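Local coordinates for phage-related protein (Bordetella bronchiseptica RB50, PDB 3BJQ) that is probably a phage major capsid protein, one that would build the shell of a phage head from many copies, at residues E[162-166]-E[216-220]; E[175-181]-E[246-252]. All blocks are in the same frame, centred on the assembly; numbering follows the deposited sequence.

Overall arrangement
Well into the chain, helix 158-173 carries 162-166. Residues 175-181 follow at once and run into strand 179-183. The chain then passes through three helices to 216-220 at the end of helix 210-217. There interaction 1 closes a loop back to helix 158-173. Interaction 2 closes a second loop when 246-252, the end of strand 245-248 and the loop after it, returns to 175-181. The two loops cross rather than nest, because their segments alternate. Their centres lie about 9 Å apart. Ala165 packs on Leu247, and Glu220 lies beside the Arg179-Asp252 salt bridge, with a long, weak ion pair to Arg179. Together they tie two helices to the middle of a mixed sheet.

Interaction 1. Residues E[162-166]-E[216-220]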
loop_
_atom_site.group_PDB
_atom_site.type_symbol
_atom_site.label_atom_id
_atom_site.label_comp_id
_atom_site.label_asym_id
_atom_site.label_seq_id
_atom_site.Cartn_x
_atom_site.Cartn_y
_atom_site.Cartn_z
ATOM N N VAL E 162 -38.923 -32.172 -26.642
ATOM C CA VAL E 162 -37.633 -31.609 -26.314
ATOM C C VAL E 162 -36.482 -32.273 -27.096
ATOM O O VAL E 162 -35.572 -31.572 -27.556
ATOM C CB VAL E 162 -37.394 -31.651 -24.797
ATOM C CG1 VAL E 162 -35.967 -31.228 -24.466
ATOM C CG2 VAL E 162 -38.409 -30.722 -24.098
ATOM N N GLU E 163 -36.518 -33.597 -27.262
ATOM C CA GLU E 163 -35.484 -34.267 -28.085
ATOM C C GLU E 163 -35.582 -33.839 -29.555
ATOM O O GLU E 163 -34.562 -33.684 -30.229
ATOM C CB GLU E 163 -35.530 -35.795 -27.996
ATOM C CG GLU E 163 -35.172 -36.388 -26.608
ATOM C CD GLU E 163 -33.794 -35.984 -26.082
ATOM O OE1 GLU E 163 -32.944 -35.494 -26.870
ATOM O OE2 GLU E 163 -33.570 -36.165 -24.863
ATOM N N THR E 164 -36.804 -33.646 -30.046
ATOM C CA THR E 164 -37.009 -33.141 -31.410
ATOM C C THR E 164 -36.408 -31.733 -31.559
ATOM O O THR E 164 -35.820 -31.408 -32.591
ATOM C CB THR E 164 -38.507 -33.127 -31.778
ATOM O OG1 THR E 164 -38.981 -34.474 -31.824
ATOM C CG2 THR E 164 -38.767 -32.471 -33.128
ATOM N N ALA E 165 -36.555 -30.915 -30.523
ATOM C CA ALA E 165 -35.989 -29.543 -30.502
ATOM C C ALA E 165 -34.457 -29.590 -30.496
ATOM O O ALA E 165 -33.783 -28.864 -31.234
ATOM C CB ALA E 165 -36.506 -28.779 -29.286
ATOM N N LYS E 166 -33.905 -30.453 -29.655
ATOM C CA LYS E 166 -32.472 -30.595 -29.556
ATOM C C LYS E 166 -31.868 -30.990 -30.901
ATOM O O LYS E 166 -30.877 -30.419 -31.339
ATOM C CB LYS E 166 -32.122 -31.635 -28.496
ATOM C CG LYS E 166 -32.359 -31.154 -27.065
ATOM C CD LYS E 166 -32.250 -32.276 -26.065
ATOM C CE LYS E 166 -30.861 -32.930 -26.019
ATOM N NZ LYS E 166 -30.938 -34.299 -25.399
ATOM N N LEU E 216 -32.302 -35.674 -17.220
ATOM C CA LEU E 216 -33.130 -36.453 -18.134
ATOM C C LEU E 216 -33.002 -35.978 -19.593
ATOM O O LEU E 216 -32.857 -36.790 -20.515
ATOM C CB LEU E 216 -34.599 -36.364 -17.721
ATOM C CG LEU E 216 -35.406 -37.646 -17.714
ATOM C CD1 LEU E 216 -34.815 -38.610 -16.660
ATOM C CD2 LEU E 216 -36.874 -37.320 -17.400
ATOM N N TRP E 217 -33.055 -34.667 -19.793
ATOM C CA TRP E 217 -33.052 -34.081 -21.129
ATOM C C TRP E 217 -31.666 -33.632 -21.621
ATOM O O TRP E 217 -31.509 -33.218 -22.766
ATOM C CB TRP E 217 -34.053 -32.931 -21.173
ATOM C CG TRP E 217 -35.499 -33.354 -20.990
ATOM C CD1 TRP E 217 -36.031 -34.605 -21.162
ATOM C CD2 TRP E 217 -36.605 -32.494 -20.686
ATOM N NE1 TRP E 217 -37.385 -34.579 -20.942
ATOM C CE2 TRP E 217 -37.766 -33.296 -20.664
ATOM C CE3 TRP E 217 -36.724 -31.126 -20.416
ATOM C CZ2 TRP E 217 -39.022 -32.777 -20.382
ATOM C CZ3 TRP E 217 -37.988 -30.610 -20.139
ATOM C CH2 TRP E 217 -39.111 -31.436 -20.124
ATOM N N GLU E 218 -30.671 -33.723 -20.742
ATOM C CA GLU E 218 -29.280 -33.421 -21.064
ATOM C C GLU E 218 -29.111 -32.038 -21.668
ATOM O O GLU E 218 -28.536 -31.885 -22.749
ATOM C CB GLU E 218 -28.685 -34.493 -21.985
ATOM C CG GLU E 218 -28.638 -35.877 -21.345
ATOM C CD GLU E 218 -28.122 -36.959 -22.288
ATOM O OE1 GLU E 218 -27.814 -36.657 -23.475
ATOM O OE2 GLU E 218 -28.028 -38.128 -21.833
ATOM N N VAL E 219 -29.653 -31.048 -20.962
ATOM C CA VAL E 219 -29.458 -29.657 -21.286
ATOM C C VAL E 219 -28.677 -29.037 -20.136
ATOM O O VAL E 219 -29.018 -29.226 -18.954
ATOM C CB VAL E 219 -30.780 -28.878 -21.490
ATOM C CG1 VAL E 219 -31.513 -29.363 -22.761
ATOM C CG2 VAL E 219 -31.674 -28.992 -20.258
ATOM N N GLU E 220 -27.661 -28.265 -20.499
ATOM C CA GLU E 220 -26.798 -27.592 -19.542
ATOM C C GLU E 220 -27.542 -26.789 -18.477
ATOM O O GLU E 220 -27.240 -26.882 -17.297
ATOM C CB GLU E 220 -25.866 -26.648 -20.291
ATOM C CG GLU E 220 -24.780 -26.023 -19.451
ATOM C CD GLU E 220 -23.824 -25.216 -20.304
ATOM O OE1 GLU E 220 -22.819 -25.804 -20.767
ATOM O OE2 GLU E 220 -24.105 -24.022 -20.549
HETATM O O HOH W 1 -31.376 -36.722 -23.529
#
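Val162 and Trp217 form the apolar half of this contact, and Lys166 with the Trp217 carbonyl forms the polar half. Val162 CG2 sits over one face of the Trp217 indole, 3.9 Å from the centroid of the six-membered ring and 8° off its normal. This is a CH-pi contact. Val162 CG1 lies anti to the backbone N (chi1 173°) and reaches the inner part of the same ring system, 4.0 Å from Trp217 CD2. Both methyls of the valine therefore meet the indole.

Beside this pair, Lys166 NZ donates to Trp217 O at 2.9 Å. The amine comes from above the carbonyl plane, 42° out of it, and not on a lone pair. Lys166 NZ also makes a salt bridge to Glu163 OE1 at 2.8 Å, using the syn lone pair of that oxygen. Glu163 lies one turn earlier on the same helix, and the bend in its chain brings the carboxylate back to Lys166 NZ. The ammonium group is thus held by its own helix and by the end of the other one. Glu163 OE2 accepts from a water at 2.6 Å. That water also makes a weak bond to Leu216 O.

Glu218 has positive phi and is the first residue to leave the helix, so the chain turns away just after the carbonyl that Lys166 grips. Glu218 OE1 lies 4.4 Å from Lys166 NZ, beyond salt-bridge range, and may add to the favourable field around the amine. Trp217 NE1 is hydrogen-bonded to Thr159 OG1, which probably helps fix the turn of the indole.

The contact joins helix 158-173 to the C-terminal end of helix 210-217. Leu180 of strand 179-183 packs against Val162, Trp217 and Val219, and Leu247 of strand 245-248 touches Lys166.

Interaction 2. Residues E[175-181]-E[246-252]; sequences MEPNRLM and WLGYVSD
A classic beta bulge marks the place where antiparallel strands 179-183 and 245-248 meet in the mixed sheet. Asn178 N and Arg179 N both donate to Gly248 O, each at 3.0 Å. Past the bulge the pairing is regular, with Gly248 N bound to Arg179 O and Met181 and Trp246 bonded in both directions. Leu180 and Leu247 lie side by side on the face covered by helix 158-173.

The Asn178 amide pairs with both the backbone N-H and the C=O of Val250. Asn178 OD1 accepts from Val250 N at 2.9 Å, nearly straight and on a lone pair, and Asn178 ND2 donates to Val250 O at 2.8 Å. CG sits between the backbone N and the carbonyl carbon (chi1 57°), which turns the amide to Val250. Arg179 NH2 makes a salt bridge to Asp252 OD1 at 2.7 Å, with guanidinium and carboxylate nearly coplanar. Selenomethionine Met175 CE makes a CH-pi contact, 3.8 Å from the Tyr249 ring centroid, and Met175 SE, over the same face, makes a Met-aromatic contact.

Asn178 thus continues the pairing with side-chain bonds where the strands end. Arg179 probably balances the charge of Asp252, and its ion pair to Glu220 is long and weak.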
loop_
_atom_site.group_PDB
_atom_site.type_symbol
_atom_site.label_atom_id
_atom_site.label_comp_id
_atom_site.label_asym_id
_atom_site.label_seq_id
_atom_site.Cartn_x
_atom_site.Cartn_y
_atom_site.Cartn_z
HETATM N N MSE E 175 -23.879 -27.824 -32.749
HETATM C CA MSE E 175 -23.703 -27.738 -31.311
HETATM C C MSE E 175 -25.018 -28.064 -30.649
HETATM O O MSE E 175 -26.087 -27.799 -31.209
HETATM C CB MSE E 175 -23.267 -26.337 -30.863
HETATM C CG MSE E 175 -21.895 -25.985 -31.312
HETATM SE SE MSE E 175 -21.392 -24.189 -30.983
HETATM C CE MSE E 175 -22.632 -23.366 -31.937
ATOM N N GLU E 176 -24.925 -28.631 -29.446
ATOM C CA GLU E 176 -26.109 -28.944 -28.640
ATOM C C GLU E 176 -26.655 -27.645 -28.082
ATOM O O GLU E 176 -25.868 -26.769 -27.692
ATOM C CB GLU E 176 -25.748 -29.870 -27.459
ATOM C CG GLU E 176 -25.238 -31.270 -27.867
ATOM C CD GLU E 176 -26.313 -32.170 -28.522
ATOM O OE1 GLU E 176 -27.476 -32.204 -28.044
ATOM O OE2 GLU E 176 -25.979 -32.847 -29.518
ATOM N N PRO E 177 -27.993 -27.503 -28.049
ATOM C CA PRO E 177 -28.533 -26.351 -27.335
ATOM C C PRO E 177 -28.171 -26.481 -25.860
ATOM O O PRO E 177 -28.071 -27.596 -25.358
ATOM C CB PRO E 177 -30.042 -26.468 -27.555
ATOM C CG PRO E 177 -30.290 -27.856 -27.906
ATOM C CD PRO E 177 -29.059 -28.348 -28.612
ATOM N N ASN E 178 -27.935 -25.356 -25.192
ATOM C CA ASN E 178 -27.530 -25.364 -23.790
ATOM C C ASN E 178 -28.449 -24.582 -22.856
ATOM O O ASN E 178 -28.159 -24.462 -21.656
ATOM C CB ASN E 178 -26.087 -24.860 -23.659
ATOM C CG ASN E 178 -25.901 -23.489 -24.242
ATOM O OD1 ASN E 178 -26.845 -22.890 -24.756
ATOM N ND2 ASN E 178 -24.686 -22.977 -24.160
ATOM N N ARG E 179 -29.544 -24.063 -23.401
ATOM C CA ARG E 179 -30.519 -23.330 -22.624
ATOM C C ARG E 179 -31.896 -23.867 -22.906
ATOM O O ARG E 179 -32.298 -23.908 -24.057
ATOM C CB ARG E 179 -30.584 -21.867 -23.028
ATOM C CG ARG E 179 -29.398 -21.071 -22.739
ATOM C CD ARG E 179 -29.246 -20.722 -21.274
ATOM N NE ARG E 179 -28.040 -19.914 -21.180
ATOM C CZ ARG E 179 -26.815 -20.419 -21.169
ATOM N NH1 ARG E 179 -26.629 -21.728 -21.179
ATOM N NH2 ARG E 179 -25.776 -19.607 -21.118
ATOM N N LEU E 180 -32.623 -24.244 -21.863
ATOM C CA LEU E 180 -34.037 -24.614 -22.021
ATOM C C LEU E 180 -34.836 -23.678 -21.131
ATOM O O LEU E 180 -34.562 -23.597 -19.943
ATOM C CB LEU E 180 -34.274 -26.097 -21.680
ATOM C CG LEU E 180 -35.617 -26.736 -22.108
ATOM C CD1 LEU E 180 -35.438 -28.216 -22.413
ATOM C CD2 LEU E 180 -36.640 -26.552 -21.042
HETATM N N MSE E 181 -35.771 -22.931 -21.732
HETATM C CA MSE E 181 -36.679 -22.062 -21.020
HETATM C C MSE E 181 -38.037 -22.764 -20.854
HETATM O O MSE E 181 -38.723 -23.034 -21.830
HETATM C CB MSE E 181 -36.892 -20.756 -21.814
HETATM C CG MSE E 181 -37.534 -19.616 -21.057
HETATM SE SE MSE E 181 -39.409 -19.760 -20.614
HETATM C CE MSE E 181 -40.149 -19.947 -22.362
ATOM N N TRP E 246 -39.054 -23.060 -24.779
ATOM C CA TRP E 246 -38.099 -22.630 -25.795
ATOM C C TRP E 246 -36.760 -23.317 -25.519
ATOM O O TRP E 246 -36.432 -23.563 -24.374
ATOM C CB TRP E 246 -37.965 -21.117 -25.748
ATOM C CG TRP E 246 -36.891 -20.533 -26.622
ATOM C CD1 TRP E 246 -37.046 -20.019 -27.884
ATOM C CD2 TRP E 246 -35.499 -20.367 -26.290
ATOM N NE1 TRP E 246 -35.845 -19.564 -28.351
ATOM C CE2 TRP E 246 -34.879 -19.762 -27.400
ATOM C CE3 TRP E 246 -34.719 -20.679 -25.164
ATOM C CZ2 TRP E 246 -33.512 -19.462 -27.425
ATOM C CZ3 TRP E 246 -33.361 -20.388 -25.185
ATOM C CH2 TRP E 246 -32.772 -19.772 -26.315
ATOM N N LEU E 247 -36.013 -23.625 -26.572
ATOM C CA LEU E 247 -34.670 -24.191 -26.458
ATOM C C LEU E 247 -33.720 -23.420 -27.336
ATOM O O LEU E 247 -34.086 -23.037 -28.423
ATOM C CB LEU E 247 -34.612 -25.605 -26.992
ATOM C CG LEU E 247 -34.885 -26.802 -26.096
ATOM C CD1 LEU E 247 -36.398 -27.088 -25.989
ATOM C CD2 LEU E 247 -34.142 -27.963 -26.738
ATOM N N GLY E 248 -32.469 -23.279 -26.921
ATOM C CA GLY E 248 -31.513 -22.590 -27.764
ATOM C C GLY E 248 -30.085 -22.844 -27.388
ATOM O O GLY E 248 -29.792 -23.339 -26.298
ATOM N N TYR E 249 -29.210 -22.568 -28.345
ATOM C CA TYR E 249 -27.784 -22.458 -28.083
ATOM C C TYR E 249 -27.532 -20.973 -27.841
ATOM O O TYR E 249 -27.732 -20.148 -28.732
ATOM C CB TYR E 249 -26.901 -22.960 -29.233
ATOM C CG TYR E 249 -25.469 -22.600 -28.969
ATOM C CD1 TYR E 249 -24.724 -23.314 -28.059
ATOM C CD2 TYR E 249 -24.878 -21.493 -29.573
ATOM C CE1 TYR E 249 -23.410 -22.958 -27.769
ATOM C CE2 TYR E 249 -23.567 -21.125 -29.283
ATOM C CZ TYR E 249 -22.830 -21.872 -28.393
ATOM O OH TYR E 249 -21.517 -21.531 -28.103
ATOM N N VAL E 250 -27.130 -20.658 -26.606
ATOM C CA VAL E 250 -26.766 -19.300 -26.175
ATOM C C VAL E 250 -25.325 -19.399 -25.723
ATOM O O VAL E 250 -24.973 -20.249 -24.869
ATOM C CB VAL E 250 -27.654 -18.833 -25.007
ATOM C CG1 VAL E 250 -27.368 -17.362 -24.615
ATOM C CG2 VAL E 250 -29.119 -18.986 -25.372
ATOM N N SER E 251 -24.458 -18.607 -26.336
ATOM C CA SER E 251 -23.054 -18.674 -25.971
ATOM C C SER E 251 -22.846 -18.463 -24.458
ATOM O O SER E 251 -23.399 -17.535 -23.864
ATOM C CB SER E 251 -22.235 -17.644 -26.750
ATOM O OG SER E 251 -20.920 -17.622 -26.260
ATOM N N ASP E 252 -22.024 -19.337 -23.879
ATOM C CA ASP E 252 -21.620 -19.278 -22.479
ATOM C C ASP E 252 -20.443 -18.312 -22.253
ATOM O O ASP E 252 -19.907 -18.265 -21.180
ATOM C CB ASP E 252 -21.192 -20.673 -21.980
ATOM C CG ASP E 252 -22.372 -21.596 -21.668
ATOM O OD1 ASP E 252 -23.511 -21.116 -21.510
ATOM O OD2 ASP E 252 -22.146 -22.825 -21.564
#